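Local coordinates for protein lectin CEL-I, N-acetyl-D-galactosamine-specific C-type (Cucumaria echinata, PDB 4WQQ) that binds carbohydrate in a calcium-dependent manner, a lectin naturally specific for galactose and N-acetylgalactosamine whose engineered site here recognises mannose, at residues T21-W25 against E26-H30. The protein carries 3 engineered substitutions. Sequence-based numbering, arbitrary orientation.
Sequences TLTTW and ENAHH
Thr24 and Trp25 carry the chain from strand 14-23 into helix 25-34 of the C-type lectin fold, and the first helical turn closes as Ala28 N donates to Thr24 O (2.9 Å) and His29 N to Trp25 O. Thr24 is the N-cap. Its OG1 sits between the backbone N and the carbonyl carbon (chi1 59°), which brings it forward to accept from Asn27 N at 3.1 Å, so the hydroxyl caps an N-H of the first helical turn.

The side chain of Asn27 reaches back to the strand: its ND2 donates to Thr23 OG1 at 2.8 Å, the oxygen lying 19° out of the amide plane. The other branch of Thr23, CG2, packs on the methyl CB of Ala28 at 3.7 Å, and both residues also touch Tyr134 on strand 132-140. Trp25 swings its indole away from this capping network and into the core, where NE1 bonds to Ile74 O and the ring stacks on Tyr77 and meets Trp73 edge-to-face. One turn later His29 runs alongside it, pointing the same way, with the imidazole oblique to the six-membered ring of the indole, planes at 47°. His29 CB lies over one indole face toward the rim, while its ND1 comes 3.7 Å from Trp25 CH2.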
ATOM      1  N   THR A  21       7.178 -21.387  -5.109  1.00 14.16           N
ATOM      2  CA  THR A  21       6.420 -22.255  -6.006  1.00 16.25           C
ATOM      3  C   THR A  21       7.080 -22.219  -7.323  1.00 15.31           C
ATOM      4  O   THR A  21       7.313 -21.134  -7.928  1.00 13.95           O
ATOM      5  CB  THR A  21       4.946 -21.748  -6.117  1.00 18.91           C
ATOM      6  OG1 THR A  21       4.281 -21.903  -4.842  1.00 19.13           O
ATOM      7  CG2 THR A  21       4.142 -22.508  -7.170  1.00 21.88           C
ATOM      8  N   LEU A  22       7.429 -23.395  -7.804  1.00 14.99           N
ATOM      9  CA  LEU A  22       8.006 -23.504  -9.106  1.00 14.04           C
ATOM     10  C   LEU A  22       6.957 -23.267 -10.206  1.00 14.49           C
ATOM     11  O   LEU A  22       5.864 -23.897 -10.219  1.00 14.19           O
ATOM     12  CB  LEU A  22       8.593 -24.927  -9.263  1.00 17.65           C
ATOM     13  CG  LEU A  22      10.062 -25.320  -9.234  1.00 20.62           C
ATOM     14  CD1 LEU A  22      10.197 -26.601 -10.083  1.00 21.80           C
ATOM     15  CD2 LEU A  22      11.016 -24.317  -9.809  1.00 16.44           C
ATOM     16  N   THR A  23       7.252 -22.384 -11.168  1.00 12.66           N
ATOM     17  CA  THR A  23       6.346 -22.100 -12.246  1.00 14.53           C
ATOM     18  C   THR A  23       7.141 -21.495 -13.456  1.00 12.90           C
ATOM     19  O   THR A  23       8.333 -21.241 -13.390  1.00 12.30           O
ATOM     20  CB  THR A  23       5.102 -21.214 -11.792  1.00 15.69           C
ATOM     21  OG1 THR A  23       4.074 -21.304 -12.772  1.00 16.97           O
ATOM     22  CG2 THR A  23       5.493 -19.725 -11.602  1.00 16.43           C
ATOM     23  N   THR A  24       6.440 -21.299 -14.555  1.00 11.94           N
ATOM     24  CA  THR A  24       6.965 -20.654 -15.730  1.00 13.10           C
ATOM     25  C   THR A  24       7.053 -19.132 -15.512  1.00 11.13           C
ATOM     26  O   THR A  24       6.376 -18.591 -14.661  1.00 11.61           O
ATOM     27  CB  THR A  24       6.104 -20.911 -16.947  1.00 13.51           C
ATOM     28  OG1 THR A  24       4.765 -20.423 -16.695  1.00 16.18           O
ATOM     29  CG2 THR A  24       6.034 -22.403 -17.277  1.00 13.43           C
ATOM     30  N   TRP A  25       7.865 -18.477 -16.302  1.00 12.08           N
ATOM     31  CA  TRP A  25       7.991 -17.040 -16.214  1.00 11.87           C
ATOM     32  C   TRP A  25       6.628 -16.375 -16.502  1.00 12.58           C
ATOM     33  O   TRP A  25       6.232 -15.466 -15.787  1.00 11.09           O
ATOM     34  CB  TRP A  25       9.028 -16.492 -17.155  1.00 11.40           C
ATOM     35  CG  TRP A  25       9.301 -15.018 -17.030  1.00 10.43           C
ATOM     36  CD1 TRP A  25      10.263 -14.419 -16.283  1.00 10.98           C
ATOM     37  CD2 TRP A  25       8.616 -13.958 -17.701  1.00 10.17           C
ATOM     38  NE1 TRP A  25      10.201 -13.069 -16.429  1.00 10.29           N
ATOM     39  CE2 TRP A  25       9.210 -12.759 -17.313  1.00 10.60           C
ATOM     40  CE3 TRP A  25       7.565 -13.905 -18.616  1.00 11.01           C
ATOM     41  CZ2 TRP A  25       8.785 -11.513 -17.821  1.00 11.12           C
ATOM     42  CZ3 TRP A  25       7.179 -12.676 -19.125  1.00 10.45           C
ATOM     43  CH2 TRP A  25       7.790 -11.514 -18.746  1.00 11.44           C
ATOM     44  N   GLU A  26       5.956 -16.861 -17.536  1.00 13.24           N
ATOM     45  CA  GLU A  26       4.663 -16.291 -17.945  1.00 15.82           C
ATOM     46  C   GLU A  26       3.672 -16.424 -16.813  1.00 13.58           C
ATOM     47  O   GLU A  26       2.962 -15.462 -16.483  1.00 13.67           O
ATOM     48  CB  GLU A  26       4.161 -17.028 -19.185  1.00 21.79           C
ATOM     49  CG  GLU A  26       3.640 -16.086 -20.238  1.00 34.73           C
ATOM     50  CD  GLU A  26       2.149 -15.972 -20.217  1.00 41.28           C
ATOM     51  OE1 GLU A  26       1.513 -16.458 -21.202  1.00 40.16           O
ATOM     52  OE2 GLU A  26       1.624 -15.397 -19.219  1.00 50.38           O
ATOM     53  N   ASN A  27       3.611 -17.569 -16.149  1.00 13.12           N
ATOM     54  CA  ASN A  27       2.649 -17.701 -15.088  1.00 14.48           C
ATOM     55  C   ASN A  27       3.066 -16.928 -13.832  1.00 14.63           C
ATOM     56  O   ASN A  27       2.249 -16.355 -13.176  1.00 12.75           O
ATOM     57  CB  ASN A  27       2.415 -19.145 -14.730  1.00 16.33           C
ATOM     58  CG  ASN A  27       1.382 -19.291 -13.648  1.00 18.93           C
ATOM     59  OD1 ASN A  27       0.202 -18.903 -13.830  1.00 20.92           O
ATOM     60  ND2 ASN A  27       1.784 -19.796 -12.536  1.00 18.98           N
ATOM     61  N   ALA A  28       4.388 -16.864 -13.547  1.00 13.18           N
ATOM     62  CA  ALA A  28       4.853 -16.009 -12.458  1.00 13.49           C
ATOM     63  C   ALA A  28       4.439 -14.509 -12.696  1.00 11.45           C
ATOM     64  O   ALA A  28       4.054 -13.810 -11.770  1.00 10.63           O
ATOM     65  CB  ALA A  28       6.333 -16.178 -12.291  1.00 12.18           C
ATOM     66  N   HIS A  29       4.606 -14.030 -13.914  1.00 11.05           N
ATOM     67  CA  HIS A  29       4.287 -12.685 -14.292  1.00 10.47           C
ATOM     68  C   HIS A  29       2.803 -12.433 -14.013  1.00 12.20           C
ATOM     69  O   HIS A  29       2.436 -11.451 -13.347  1.00 10.49           O
ATOM     70  CB  HIS A  29       4.626 -12.482 -15.758  1.00 10.79           C
ATOM     71  CG  HIS A  29       4.397 -11.088 -16.234  1.00 11.29           C
ATOM     72  ND1 HIS A  29       4.352 -10.760 -17.556  1.00 12.19           N
ATOM     73  CD2 HIS A  29       4.356  -9.920 -15.557  1.00 10.90           C
ATOM     74  CE1 HIS A  29       4.158  -9.448 -17.675  1.00 12.95           C
ATOM     75  NE2 HIS A  29       4.143  -8.919 -16.473  1.00 12.36           N
ATOM     76  N   HIS A  30       1.966 -13.339 -14.549  1.00 11.41           N
ATOM     77  CA  HIS A  30       0.525 -13.337 -14.268  1.00 12.13           C
ATOM     78  C   HIS A  30       0.192 -13.299 -12.781  1.00 12.98           C
ATOM     79  O   HIS A  30      -0.613 -12.472 -12.359  1.00 12.51           O
ATOM     80  CB  HIS A  30      -0.130 -14.560 -14.958  1.00 12.32           C
ATOM     81  CG  HIS A  30      -1.544 -14.811 -14.533  1.00 14.45           C
ATOM     82  ND1 HIS A  30      -2.625 -14.174 -15.119  1.00 15.90           N
ATOM     83  CD2 HIS A  30      -2.048 -15.597 -13.561  1.00 17.66           C
ATOM     84  CE1 HIS A  30      -3.742 -14.576 -14.528  1.00 16.48           C
ATOM     85  NE2 HIS A  30      -3.416 -15.419 -13.571  1.00 17.75           N
TER